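Local coordinates for putative esterase PA1618 (Pseudomonas aeruginosa, PDB 4QD8), which probably hydrolyses acyl-CoA thioesters as a hotdog-fold enzyme of the PaaI thioesterase family, and binds the substrate analogue phenacyl-CoA in the crystal, at residues Val60-Ser65 with Ile118-Asp123; Glu64-Met69 with Val100-Arg105; Tyr72-Thr77 with His114-Arg119. All coordinates share one frame; numbering follows the deposited sequence.

Interaction 1: Val60-Ser65 with Ile118-Asp123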
ATOM      1  N   VAL A  60      -3.546   7.746  10.430  1.00 14.24           N
ATOM      2  CA  VAL A  60      -3.296   6.310  10.442  1.00 14.46           C
ATOM      3  C   VAL A  60      -3.441   5.731  11.865  1.00 14.97           C
ATOM      4  O   VAL A  60      -3.976   4.635  12.026  1.00 15.22           O
ATOM      5  CB  VAL A  60      -1.958   5.944   9.764  1.00 13.67           C
ATOM      6  CG1 VAL A  60      -1.714   4.421   9.828  1.00 14.42           C
ATOM      7  CG2 VAL A  60      -1.975   6.398   8.298  1.00 13.80           C
ATOM      8  N   VAL A  61      -3.024   6.472  12.896  1.00 12.86           N
ATOM      9  CA  VAL A  61      -3.274   6.018  14.275  1.00 13.78           C
ATOM     10  C   VAL A  61      -4.775   5.812  14.494  1.00 16.24           C
ATOM     11  O   VAL A  61      -5.204   4.790  15.043  1.00 14.18           O
ATOM     12  CB  VAL A  61      -2.760   7.018  15.340  1.00 13.45           C
ATOM     13  CG1 VAL A  61      -3.148   6.531  16.752  1.00 14.18           C
ATOM     14  CG2 VAL A  61      -1.254   7.178  15.252  1.00 14.82           C
ATOM     15  N   LEU A  62      -5.581   6.781  14.073  1.00 14.08           N
ATOM     16  CA  LEU A  62      -7.026   6.642  14.197  1.00 13.53           C
ATOM     17  C   LEU A  62      -7.521   5.400  13.449  1.00 15.86           C
ATOM     18  O   LEU A  62      -8.270   4.584  14.005  1.00 15.09           O
ATOM     19  CB  LEU A  62      -7.732   7.893  13.687  1.00 14.19           C
ATOM     20  CG  LEU A  62      -9.258   7.848  13.722  1.00 13.41           C
ATOM     21  CD1 LEU A  62      -9.765   7.507  15.128  1.00 15.63           C
ATOM     22  CD2 LEU A  62      -9.806   9.204  13.245  1.00 13.72           C
ATOM     23  N   ALA A  63      -7.068   5.234  12.213  1.00 14.46           N
ATOM     24  CA  ALA A  63      -7.517   4.109  11.390  1.00 15.44           C
ATOM     25  C   ALA A  63      -7.123   2.784  12.020  1.00 17.38           C
ATOM     26  O   ALA A  63      -7.938   1.846  12.083  1.00 17.22           O
ATOM     27  CB  ALA A  63      -6.946   4.219   9.979  1.00 15.55           C
ATOM     28  N   GLU A  64      -5.883   2.702  12.493  1.00 14.75           N
ATOM     29  CA  GLU A  64      -5.383   1.441  13.053  1.00 15.70           C
ATOM     30  C   GLU A  64      -5.992   1.151  14.429  1.00 16.27           C
ATOM     31  O   GLU A  64      -6.249  -0.012  14.753  1.00 15.89           O
ATOM     32  CB  GLU A  64      -3.843   1.387  13.068  1.00 16.95           C
ATOM     33  CG  GLU A  64      -3.324  -0.006  13.393  1.00 21.95           C
ATOM     34  CD  GLU A  64      -1.988  -0.368  12.738  1.00 15.30           C
ATOM     35  OE1 GLU A  64      -1.576   0.239  11.707  1.00 23.31           O
ATOM     36  OE2 GLU A  64      -1.375  -1.306  13.269  1.00 25.76           O
ATOM     37  N   SER A  65      -6.256   2.191  15.223  1.00 14.58           N
ATOM     38  CA  SER A  65      -6.964   2.011  16.494  1.00 15.68           C
ATOM     39  C   SER A  65      -8.341   1.432  16.235  1.00 15.91           C
ATOM     40  O   SER A  65      -8.769   0.497  16.908  1.00 16.44           O
ATOM     41  CB  SER A  65      -7.155   3.349  17.230  1.00 15.88           C
ATOM     42  OG  SER A  65      -6.061   3.632  18.077  1.00 14.75           O
ATOM     43  N   ILE A 118     -11.335   1.663   5.859  1.00 15.87           N
ATOM     44  CA  ILE A 118     -11.552   2.737   6.828  1.00 13.44           C
ATOM     45  C   ILE A 118     -11.618   4.083   6.114  1.00 14.86           C
ATOM     46  O   ILE A 118     -10.683   4.464   5.406  1.00 17.38           O
ATOM     47  CB  ILE A 118     -10.481   2.723   7.935  1.00 13.98           C
ATOM     48  CG1 ILE A 118     -10.539   1.371   8.655  1.00 16.00           C
ATOM     49  CG2 ILE A 118     -10.742   3.837   8.958  1.00 17.65           C
ATOM     50  CD1 ILE A 118      -9.223   0.906   9.188  1.00 19.85           C
ATOM     51  N   ARG A 119     -12.751   4.771   6.268  1.00 14.09           N
ATOM     52  CA  ARG A 119     -12.975   6.052   5.581  1.00 16.16           C
ATOM     53  C   ARG A 119     -12.990   7.203   6.587  1.00 16.49           C
ATOM     54  O   ARG A 119     -13.730   7.157   7.571  1.00 16.59           O
ATOM     55  CB  ARG A 119     -14.319   6.054   4.829  1.00 17.87           C
ATOM     56  CG  ARG A 119     -14.579   4.885   3.879  1.00 22.02           C
ATOM     57  CD  ARG A 119     -13.556   4.804   2.777  1.00 22.48           C
ATOM     58  NE  ARG A 119     -13.851   3.687   1.879  1.00 25.89           N
ATOM     59  CZ  ARG A 119     -14.583   3.781   0.772  1.00 29.48           C
ATOM     60  NH1 ARG A 119     -15.091   4.951   0.402  1.00 32.15           N
ATOM     61  NH2 ARG A 119     -14.793   2.703   0.028  1.00 28.98           N
ATOM     62  N   LEU A 120     -12.205   8.247   6.318  1.00 14.91           N
ATOM     63  CA  LEU A 120     -12.101   9.389   7.226  1.00 12.78           C
ATOM     64  C   LEU A 120     -12.610  10.650   6.551  1.00 15.21           C
ATOM     65  O   LEU A 120     -12.452  10.830   5.333  1.00 16.85           O
ATOM     66  CB  LEU A 120     -10.650   9.617   7.676  1.00 13.97           C
ATOM     67  CG  LEU A 120     -10.088   8.695   8.759  1.00 19.30           C
ATOM     68  CD1 LEU A 120      -9.907   7.290   8.218  1.00 20.93           C
ATOM     69  CD2 LEU A 120      -8.772   9.225   9.278  1.00 20.03           C
ATOM     70  N   SER A 121     -13.204  11.519   7.356  1.00 16.15           N
ATOM     71  CA  SER A 121     -13.672  12.811   6.862  1.00 18.10           C
ATOM     72  C   SER A 121     -13.634  13.852   7.976  1.00 18.71           C
ATOM     73  O   SER A 121     -13.762  13.532   9.169  1.00 18.36           O
ATOM     74  CB  SER A 121     -15.084  12.686   6.281  1.00 20.72           C
ATOM     75  OG  SER A 121     -15.996  12.261   7.272  1.00 23.04           O
ATOM     76  N   GLY A 122     -13.426  15.103   7.585  1.00 19.02           N
ATOM     77  CA  GLY A 122     -13.472  16.189   8.539  1.00 17.77           C
ATOM     78  C   GLY A 122     -14.906  16.599   8.785  1.00 23.39           C
ATOM     79  O   GLY A 122     -15.849  15.951   8.311  1.00 20.98           O
ATOM     80  N   ASP A 123     -15.082  17.683   9.526  1.00 22.28           N
ATOM     81  CA  ASP A 123     -16.426  18.060   9.933  1.00 24.12           C
ATOM     82  C   ASP A 123     -17.279  18.534   8.762  1.00 21.72           C
ATOM     83  O   ASP A 123     -18.501  18.522   8.851  1.00 28.10           O
ATOM     84  CB  ASP A 123     -16.373  19.086  11.063  1.00 27.75           C
ATOM     85  CG  ASP A 123     -15.845  18.488  12.355  1.00 29.54           C
ATOM     86  OD1 ASP A 123     -16.119  17.294  12.617  1.00 33.92           O
ATOM     87  OD2 ASP A 123     -15.158  19.207  13.102  1.00 31.34           O
TER
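Ala63, in a helical turn held by the 2.8 Å bond from Glu64 N to Val60 O, meets Ile118 of the facing strand, and the carbonyl oxygen of Ala63 is the polar atom that comes closest to that strand. Ile118 CD1 lies 3.3 Å from Ala63 O. This is the core of a hotdog fold, the central helix 56-72 resting against the inner surface of the curved antiparallel sheet. The branched end of Ile118 straddles Ala63. On one branch, CG2 packs against the methyl group, 3.9 Å from Ala63 CB, and also touches the CA beneath it. On the other, CG1 stands anti to the carbonyl carbon (chi1 -59°) and carries CD1 along to the peptide group. A residue as small as Ala63 lets the strand come within 6.2 Å of the helix backbone, measured from Ala63 CA to Ile118 CA. One residue back, Leu62 turns its CG anti to the backbone N (chi1 178°), which extends the side chain from the helix toward Leu120. The two leucine side chains run antiparallel, each passing alongside the other. No hydrogen bond links the two segments; the fit rests on van der Waals contact, mostly between apolar carbons. Ala131 of the neighbouring strand adds to the cover over Ala63, while Val100 and Ala102 flank both leucines. The helix also faces the second subunit, where Val60 packs on its own counterpart and Glu64 OE1 bonds to His91 NE2 of that subunit. Within the chain, the leucine pair closes through single methyls, Leu62 CD2 and Leu120 CD2, 4.1 Å apart.

Interaction 2: Glu64-Met69 with Val100-Arg105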
ATOM      1  N   GLU A  64      -5.883   2.702  12.493  1.00 14.75           N
ATOM      2  CA  GLU A  64      -5.383   1.441  13.053  1.00 15.70           C
ATOM      3  C   GLU A  64      -5.992   1.151  14.429  1.00 16.27           C
ATOM      4  O   GLU A  64      -6.249  -0.012  14.753  1.00 15.89           O
ATOM      5  CB  GLU A  64      -3.843   1.387  13.068  1.00 16.95           C
ATOM      6  CG  GLU A  64      -3.324  -0.006  13.393  1.00 21.95           C
ATOM      7  CD  GLU A  64      -1.988  -0.368  12.738  1.00 15.30           C
ATOM      8  OE1 GLU A  64      -1.576   0.239  11.707  1.00 23.31           O
ATOM      9  OE2 GLU A  64      -1.375  -1.306  13.269  1.00 25.76           O
ATOM     10  N   SER A  65      -6.256   2.191  15.223  1.00 14.58           N
ATOM     11  CA  SER A  65      -6.964   2.011  16.494  1.00 15.68           C
ATOM     12  C   SER A  65      -8.341   1.432  16.235  1.00 15.91           C
ATOM     13  O   SER A  65      -8.769   0.497  16.908  1.00 16.44           O
ATOM     14  CB  SER A  65      -7.155   3.349  17.230  1.00 15.88           C
ATOM     15  OG  SER A  65      -6.061   3.632  18.077  1.00 14.75           O
ATOM     16  N   LEU A  66      -9.028   2.015  15.263  1.00 15.16           N
ATOM     17  CA  LEU A  66     -10.395   1.657  14.947  1.00 14.56           C
ATOM     18  C   LEU A  66     -10.455   0.244  14.393  1.00 16.03           C
ATOM     19  O   LEU A  66     -11.218  -0.581  14.876  1.00 15.66           O
ATOM     20  CB  LEU A  66     -10.978   2.656  13.941  1.00 15.90           C
ATOM     21  CG  LEU A  66     -12.413   2.396  13.501  1.00 17.42           C
ATOM     22  CD1 LEU A  66     -13.323   2.278  14.724  1.00 17.64           C
ATOM     23  CD2 LEU A  66     -12.880   3.520  12.601  1.00 18.16           C
ATOM     24  N   GLY A  67      -9.633  -0.048  13.391  1.00 17.09           N
ATOM     25  CA  GLY A  67      -9.633  -1.375  12.798  1.00 15.78           C
ATOM     26  C   GLY A  67      -9.154  -2.471  13.733  1.00 16.44           C
ATOM     27  O   GLY A  67      -9.669  -3.595  13.677  1.00 19.75           O
ATOM     28  N   SER A  68      -8.175  -2.172  14.581  1.00 17.36           N
ATOM     29  CA  SER A  68      -7.685  -3.180  15.522  1.00 18.34           C
ATOM     30  C   SER A  68      -8.757  -3.518  16.549  1.00 19.94           C
ATOM     31  O   SER A  68      -8.929  -4.686  16.923  1.00 18.69           O
ATOM     32  CB  SER A  68      -6.413  -2.714  16.222  1.00 18.94           C
ATOM     33  OG  SER A  68      -5.385  -2.516  15.265  1.00 29.80           O
ATOM     34  N   MET A  69      -9.485  -2.502  16.994  1.00 17.08           N
ATOM     35  CA  MET A  69     -10.567  -2.721  17.950  1.00 19.47           C
ATOM     36  C   MET A  69     -11.685  -3.510  17.283  1.00 18.61           C
ATOM     37  O   MET A  69     -12.260  -4.429  17.879  1.00 20.32           O
ATOM     38  CB  MET A  69     -11.107  -1.397  18.482  1.00 21.08           C
ATOM     39  CG  MET A  69     -12.083  -1.565  19.629  1.00 30.26           C
ATOM     40  SD  MET A  69     -11.226  -2.177  21.091  1.00 37.60           S
ATOM     41  CE  MET A  69     -10.332  -0.704  21.590  1.00 30.54           C
ATOM     42  N   VAL A 100     -11.713  14.713  13.099  1.00 18.25           N
ATOM     43  CA  VAL A 100     -11.725  13.809  11.961  1.00 18.10           C
ATOM     44  C   VAL A 100     -12.427  12.524  12.398  1.00 15.17           C
ATOM     45  O   VAL A 100     -12.164  12.000  13.486  1.00 16.62           O
ATOM     46  CB  VAL A 100     -10.303  13.548  11.412  1.00 17.25           C
ATOM     47  CG1 VAL A 100      -9.372  13.020  12.492  1.00 15.92           C
ATOM     48  CG2 VAL A 100     -10.351  12.612  10.204  1.00 17.56           C
ATOM     49  N   THR A 101     -13.351  12.047  11.566  1.00 15.16           N
ATOM     50  CA  THR A 101     -14.188  10.893  11.906  1.00 16.58           C
ATOM     51  C   THR A 101     -13.870   9.718  10.984  1.00 16.87           C
ATOM     52  O   THR A 101     -13.845   9.881   9.765  1.00 18.10           O
ATOM     53  CB  THR A 101     -15.674  11.262  11.767  1.00 18.77           C
ATOM     54  OG1 THR A 101     -15.985  12.322  12.681  1.00 21.55           O
ATOM     55  CG2 THR A 101     -16.568  10.067  12.085  1.00 20.55           C
ATOM     56  N   ALA A 102     -13.622   8.545  11.570  1.00 17.94           N
ATOM     57  CA  ALA A 102     -13.275   7.359  10.793  1.00 16.57           C
ATOM     58  C   ALA A 102     -14.385   6.328  10.929  1.00 16.86           C
ATOM     59  O   ALA A 102     -14.911   6.124  12.018  1.00 16.79           O
ATOM     60  CB  ALA A 102     -11.957   6.772  11.285  1.00 17.45           C
ATOM     61  N   VAL A 103     -14.741   5.684   9.820  1.00 15.41           N
ATOM     62  CA  VAL A 103     -15.735   4.602   9.851  1.00 16.14           C
ATOM     63  C   VAL A 103     -15.094   3.343   9.284  1.00 15.30           C
ATOM     64  O   VAL A 103     -14.549   3.372   8.184  1.00 16.05           O
ATOM     65  CB  VAL A 103     -16.979   4.962   9.022  1.00 18.99           C
ATOM     66  CG1 VAL A 103     -18.052   3.874   9.137  1.00 20.95           C
ATOM     67  CG2 VAL A 103     -17.557   6.292   9.484  1.00 22.79           C
ATOM     68  N   ALA A 104     -15.154   2.249  10.034  1.00 15.81           N
ATOM     69  CA  ALA A 104     -14.569   0.988   9.591  1.00 15.57           C
ATOM     70  C   ALA A 104     -15.649   0.006   9.157  1.00 16.37           C
ATOM     71  O   ALA A 104     -16.651  -0.178   9.858  1.00 15.74           O
ATOM     72  CB  ALA A 104     -13.712   0.371  10.693  1.00 16.40           C
ATOM     73  N   ARG A 105     -15.411  -0.634   8.019  1.00 16.33           N
ATOM     74  CA  ARG A 105     -16.284  -1.681   7.490  1.00 16.16           C
ATOM     75  C   ARG A 105     -15.410  -2.875   7.087  1.00 16.45           C
ATOM     76  O   ARG A 105     -14.278  -2.706   6.668  1.00 15.64           O
ATOM     77  CB  ARG A 105     -17.060  -1.155   6.283  1.00 18.13           C
ATOM     78  CG  ARG A 105     -18.099  -0.110   6.651  1.00 21.88           C
ATOM     79  CD  ARG A 105     -18.798   0.476   5.437  1.00 26.39           C
ATOM     80  NE  ARG A 105     -19.747   1.517   5.844  1.00 27.97           N
ATOM     81  CZ  ARG A 105     -20.983   1.275   6.280  1.00 36.99           C
ATOM     82  NH1 ARG A 105     -21.439   0.026   6.363  1.00 34.40           N
ATOM     83  NH2 ARG A 105     -21.773   2.284   6.636  1.00 39.91           N
TER
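This is an apolar helix-on-sheet contact in the middle of the hotdog domain, made by one leucine of the central helix, Leu66, set against two small residues of a strand, Ala102 and Ala104. The local axes of helix 64-69 and strand 100-105 run in roughly the same direction, 31° apart, and approach to 8.6 Å. Such a short separation suits the alanines, whose methyls both point at the helix. Leu66 reaches between them. Its CG lies anti to the backbone N (chi1 179°), which sends the branch point straight out of the helix, 3.7 Å from Ala104 CB. The CD2 methyl goes further and settles over the strand backbone: Ala102 CB is 3.6 Å from Leu66 CD2, and Ala102 O is at 3.4 Å from the same methyl. Leu66 CD2 also comes close to Ala104 N, so the leucine lies on the peptide chain as well as on the methyls. On the helix itself, Glu64 O takes two donors one turn on, Ser68 N and Ser68 OG, which approach from opposite faces of the carbonyl plane. The hydroxyl bond, Ser68 OG to Glu64 O, measures 2.7 Å and leaves that plane by 27°. With this bond the Ser68 hydroxyl donates back to its own helix backbone. Ser65 OG, by contrast, bonds to His55 NE2 of the second subunit. Strand 99-106 is held between 36-42 and 113-121: Leu37 of the first also touches Leu66, and Ile118 of the second fills in beside both alanines.

Interaction 3: Tyr72-Thr77 with His114-Arg119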
ATOM      1  N   TYR A  72     -10.669  -7.092  17.277  1.00 19.67           N
ATOM      2  CA  TYR A  72     -10.836  -7.662  18.607  1.00 19.14           C
ATOM      3  C   TYR A  72     -12.271  -8.047  18.924  1.00 20.16           C
ATOM      4  O   TYR A  72     -12.506  -9.032  19.629  1.00 24.41           O
ATOM      5  CB  TYR A  72     -10.269  -6.721  19.660  1.00 22.83           C
ATOM      6  CG  TYR A  72      -8.867  -7.110  20.008  1.00 29.77           C
ATOM      7  CD1 TYR A  72      -8.624  -8.176  20.869  1.00 32.48           C
ATOM      8  CD2 TYR A  72      -7.779  -6.450  19.445  1.00 30.31           C
ATOM      9  CE1 TYR A  72      -7.332  -8.558  21.186  1.00 36.13           C
ATOM     10  CE2 TYR A  72      -6.488  -6.823  19.754  1.00 32.59           C
ATOM     11  CZ  TYR A  72      -6.270  -7.875  20.627  1.00 35.28           C
ATOM     12  OH  TYR A  72      -4.983  -8.239  20.936  1.00 38.57           O
ATOM     13  N   LEU A  73     -13.220  -7.311  18.361  1.00 17.91           N
ATOM     14  CA  LEU A  73     -14.644  -7.565  18.591  1.00 20.52           C
ATOM     15  C   LEU A  73     -15.160  -8.685  17.696  1.00 20.81           C
ATOM     16  O   LEU A  73     -16.322  -9.077  17.794  1.00 23.39           O
ATOM     17  CB  LEU A  73     -15.458  -6.295  18.324  1.00 18.05           C
ATOM     18  CG  LEU A  73     -15.223  -5.114  19.267  1.00 23.11           C
ATOM     19  CD1 LEU A  73     -15.844  -3.858  18.732  1.00 23.37           C
ATOM     20  CD2 LEU A  73     -15.809  -5.447  20.642  1.00 26.88           C
ATOM     21  N   CYS A  74     -14.297  -9.187  16.817  1.00 17.72           N
ATOM     22  CA  CYS A  74     -14.700 -10.220  15.863  1.00 20.57           C
ATOM     23  C   CYS A  74     -14.034 -11.573  16.092  1.00 23.48           C
ATOM     24  O   CYS A  74     -14.477 -12.578  15.537  1.00 27.55           O
ATOM     25  CB  CYS A  74     -14.434  -9.769  14.424  1.00 19.26           C
ATOM     26  SG  CYS A  74     -15.508  -8.449  13.848  1.00 20.16           S
ATOM     27  N   VAL A  75     -12.978 -11.615  16.891  1.00 21.91           N
ATOM     28  CA  VAL A  75     -12.333 -12.900  17.161  1.00 22.43           C
ATOM     29  C   VAL A  75     -12.726 -13.499  18.495  1.00 22.74           C
ATOM     30  O   VAL A  75     -13.289 -12.826  19.356  1.00 23.80           O
ATOM     31  CB  VAL A  75     -10.791 -12.822  17.131  1.00 22.66           C
ATOM     32  CG1 VAL A  75     -10.315 -12.354  15.779  1.00 26.05           C
ATOM     33  CG2 VAL A  75     -10.279 -11.933  18.250  1.00 21.31           C
ATOM     34  N   ASP A  76     -12.427 -14.787  18.637  1.00 26.33           N
ATOM     35  CA  ASP A  76     -12.509 -15.479  19.906  1.00 24.44           C
ATOM     36  C   ASP A  76     -11.285 -15.099  20.728  1.00 26.41           C
ATOM     37  O   ASP A  76     -10.199 -15.644  20.539  1.00 25.61           O
ATOM     38  CB  ASP A  76     -12.527 -16.989  19.657  1.00 28.08           C
ATOM     39  CG  ASP A  76     -12.583 -17.804  20.940  1.00 30.37           C
ATOM     40  OD1 ASP A  76     -12.502 -17.228  22.049  1.00 35.28           O
ATOM     41  OD2 ASP A  76     -12.692 -19.043  20.828  1.00 35.91           O
ATOM     42  N   THR A  77     -11.486 -14.170  21.655  1.00 26.59           N
ATOM     43  CA  THR A  77     -10.407 -13.584  22.429  1.00 26.36           C
ATOM     44  C   THR A  77      -9.832 -14.519  23.489  1.00 29.89           C
ATOM     45  O   THR A  77      -8.829 -14.193  24.117  1.00 30.56           O
ATOM     46  CB  THR A  77     -10.878 -12.291  23.095  1.00 28.31           C
ATOM     47  OG1 THR A  77     -12.179 -12.505  23.658  1.00 37.12           O
ATOM     48  CG2 THR A  77     -10.976 -11.185  22.059  1.00 28.31           C
ATOM     49  N   HIS A 114      -7.557 -10.331   8.728  1.00 17.08           N
ATOM     50  CA  HIS A 114      -8.763  -9.533   8.559  1.00 12.65           C
ATOM     51  C   HIS A 114      -8.367  -8.348   7.714  1.00 13.09           C
ATOM     52  O   HIS A 114      -7.257  -7.837   7.857  1.00 16.55           O
ATOM     53  CB  HIS A 114      -9.258  -8.972   9.892  1.00 17.61           C
ATOM     54  CG  HIS A 114      -9.833  -9.988  10.822  1.00 16.92           C
ATOM     55  ND1 HIS A 114     -10.208  -9.676  12.112  1.00 20.66           N
ATOM     56  CD2 HIS A 114     -10.098 -11.309  10.660  1.00 20.64           C
ATOM     57  CE1 HIS A 114     -10.693 -10.758  12.699  1.00 20.23           C
ATOM     58  NE2 HIS A 114     -10.627 -11.763  11.848  1.00 18.99           N
ATOM     59  N   VAL A 115      -9.271  -7.904   6.855  1.00 13.30           N
ATOM     60  CA  VAL A 115      -9.029  -6.694   6.062  1.00 12.89           C
ATOM     61  C   VAL A 115     -10.184  -5.721   6.310  1.00 13.79           C
ATOM     62  O   VAL A 115     -11.358  -6.074   6.140  1.00 14.83           O
ATOM     63  CB  VAL A 115      -8.891  -7.022   4.560  1.00 13.10           C
ATOM     64  CG1 VAL A 115      -8.578  -5.750   3.755  1.00 15.53           C
ATOM     65  CG2 VAL A 115      -7.793  -8.056   4.321  1.00 14.75           C
ATOM     66  N   TRP A 116      -9.843  -4.494   6.714  1.00 12.36           N
ATOM     67  CA  TRP A 116     -10.811  -3.444   7.034  1.00 13.09           C
ATOM     68  C   TRP A 116     -10.678  -2.262   6.070  1.00 13.47           C
ATOM     69  O   TRP A 116      -9.557  -1.882   5.714  1.00 14.66           O
ATOM     70  CB  TRP A 116     -10.574  -2.927   8.463  1.00 14.18           C
ATOM     71  CG  TRP A 116     -10.858  -3.963   9.511  1.00 13.80           C
ATOM     72  CD1 TRP A 116      -9.949  -4.751  10.153  1.00 17.15           C
ATOM     73  CD2 TRP A 116     -12.145  -4.343  10.000  1.00 16.38           C
ATOM     74  NE1 TRP A 116     -10.601  -5.602  11.025  1.00 17.03           N
ATOM     75  CE2 TRP A 116     -11.950  -5.368  10.950  1.00 17.92           C
ATOM     76  CE3 TRP A 116     -13.451  -3.923   9.723  1.00 14.93           C
ATOM     77  CZ2 TRP A 116     -13.020  -5.981  11.633  1.00 17.25           C
ATOM     78  CZ3 TRP A 116     -14.517  -4.528  10.413  1.00 18.85           C
ATOM     79  CH2 TRP A 116     -14.283  -5.546  11.349  1.00 18.66           C
ATOM     80  N   ASP A 117     -11.819  -1.706   5.677  1.00 14.58           N
ATOM     81  CA  ASP A 117     -11.903  -0.505   4.847  1.00 15.66           C
ATOM     82  C   ASP A 117     -12.196   0.645   5.807  1.00 17.30           C
ATOM     83  O   ASP A 117     -13.190   0.599   6.539  1.00 16.37           O
ATOM     84  CB  ASP A 117     -13.050  -0.683   3.850  1.00 16.18           C
ATOM     85  CG  ASP A 117     -13.363   0.578   3.071  1.00 21.67           C
ATOM     86  OD1 ASP A 117     -12.461   1.133   2.417  1.00 22.47           O
ATOM     87  OD2 ASP A 117     -14.535   0.994   3.090  1.00 29.57           O
ATOM     88  N   ILE A 118     -11.335   1.663   5.859  1.00 15.87           N
ATOM     89  CA  ILE A 118     -11.552   2.737   6.828  1.00 13.44           C
ATOM     90  C   ILE A 118     -11.618   4.083   6.114  1.00 14.86           C
ATOM     91  O   ILE A 118     -10.683   4.464   5.406  1.00 17.38           O
ATOM     92  CB  ILE A 118     -10.481   2.723   7.935  1.00 13.98           C
ATOM     93  CG1 ILE A 118     -10.539   1.371   8.655  1.00 16.00           C
ATOM     94  CG2 ILE A 118     -10.742   3.837   8.958  1.00 17.65           C
ATOM     95  CD1 ILE A 118      -9.223   0.906   9.188  1.00 19.85           C
ATOM     96  N   ARG A 119     -12.751   4.771   6.268  1.00 14.09           N
ATOM     97  CA  ARG A 119     -12.975   6.052   5.581  1.00 16.16           C
ATOM     98  C   ARG A 119     -12.990   7.203   6.587  1.00 16.49           C
ATOM     99  O   ARG A 119     -13.730   7.157   7.571  1.00 16.59           O
ATOM    100  CB  ARG A 119     -14.319   6.054   4.829  1.00 17.87           C
ATOM    101  CG  ARG A 119     -14.579   4.885   3.879  1.00 22.02           C
ATOM    102  CD  ARG A 119     -13.556   4.804   2.777  1.00 22.48           C
ATOM    103  NE  ARG A 119     -13.851   3.687   1.879  1.00 25.89           N
ATOM    104  CZ  ARG A 119     -14.583   3.781   0.772  1.00 29.48           C
ATOM    105  NH1 ARG A 119     -15.091   4.951   0.402  1.00 32.15           N
ATOM    106  NH2 ARG A 119     -14.793   2.703   0.028  1.00 28.98           N
TER
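Val75 and His114 form the tighter end of this contact, with Cys74 and Trp116 packed more loosely beside them. Val75 CG1 comes to 3.5 Å from His114 CE1, the valine methyl meeting the imidazole at a slant. The valine puts CG1 there with chi1 at -60°, anti to its carbonyl carbon. Cys74 CB lies against the same ring atom, at 4.2 Å from His114 CE1. Further along the strand, the cysteine sulfur meets the rim of the indole: Cys74 SG is 4.0 Å from Trp116 CH2, with the neighbouring CZ2 almost as near. Seen from the centroid of the six-membered ring the sulfur stands 87° off the normal, so this is an edge-on sulfur-aromatic contact. Neither ring is left to turn freely, since His114 ND1 and Trp116 NE1 both hydrogen-bond to Ser71 OG near the end of the helix. That one hydroxyl thus positions the two rings that receive the loop. The looser side begins at Cys74, which is itself partly exposed although Trp4 and Leu109 close in on it, whereas Val75 and both rings are buried. Beyond Val75 the loop leaves the strand: Thr77 is exposed and Asp76 partly so, and Asp76 OD1 turns instead to Ser78 OG. No hydrogen bond crosses between the loop and the strand, which leaves the join to carbon, sulfur and ring contacts. The whole ties the loop that follows the central helix of the hotdog fold to the sheet that wraps that helix.

Overall arrangement
Interactions 1 and 2 are successive stations of one interface: both take the central helix 56-72, share Glu64 and Ser65, and press it onto adjacent strands joined by the probable backbone bonds Ser121 O to Thr101 N and Arg119 O to Val103 N. Both are core contacts made mainly of aliphatic carbon, with methyls also resting on backbone atoms. Interaction 3 shares strand 113-121 with interaction 1 but lies about 15 Å from it, centre to centre. It is mostly buried yet farther from the chain centre, at the edge where the loop becomes exposed, and its chemistry changes to aromatic rings, a sulfur and a shared serine hydroxyl. A probable backbone bond, Arg105 O to Asp117 N, joins interactions 2 and 3.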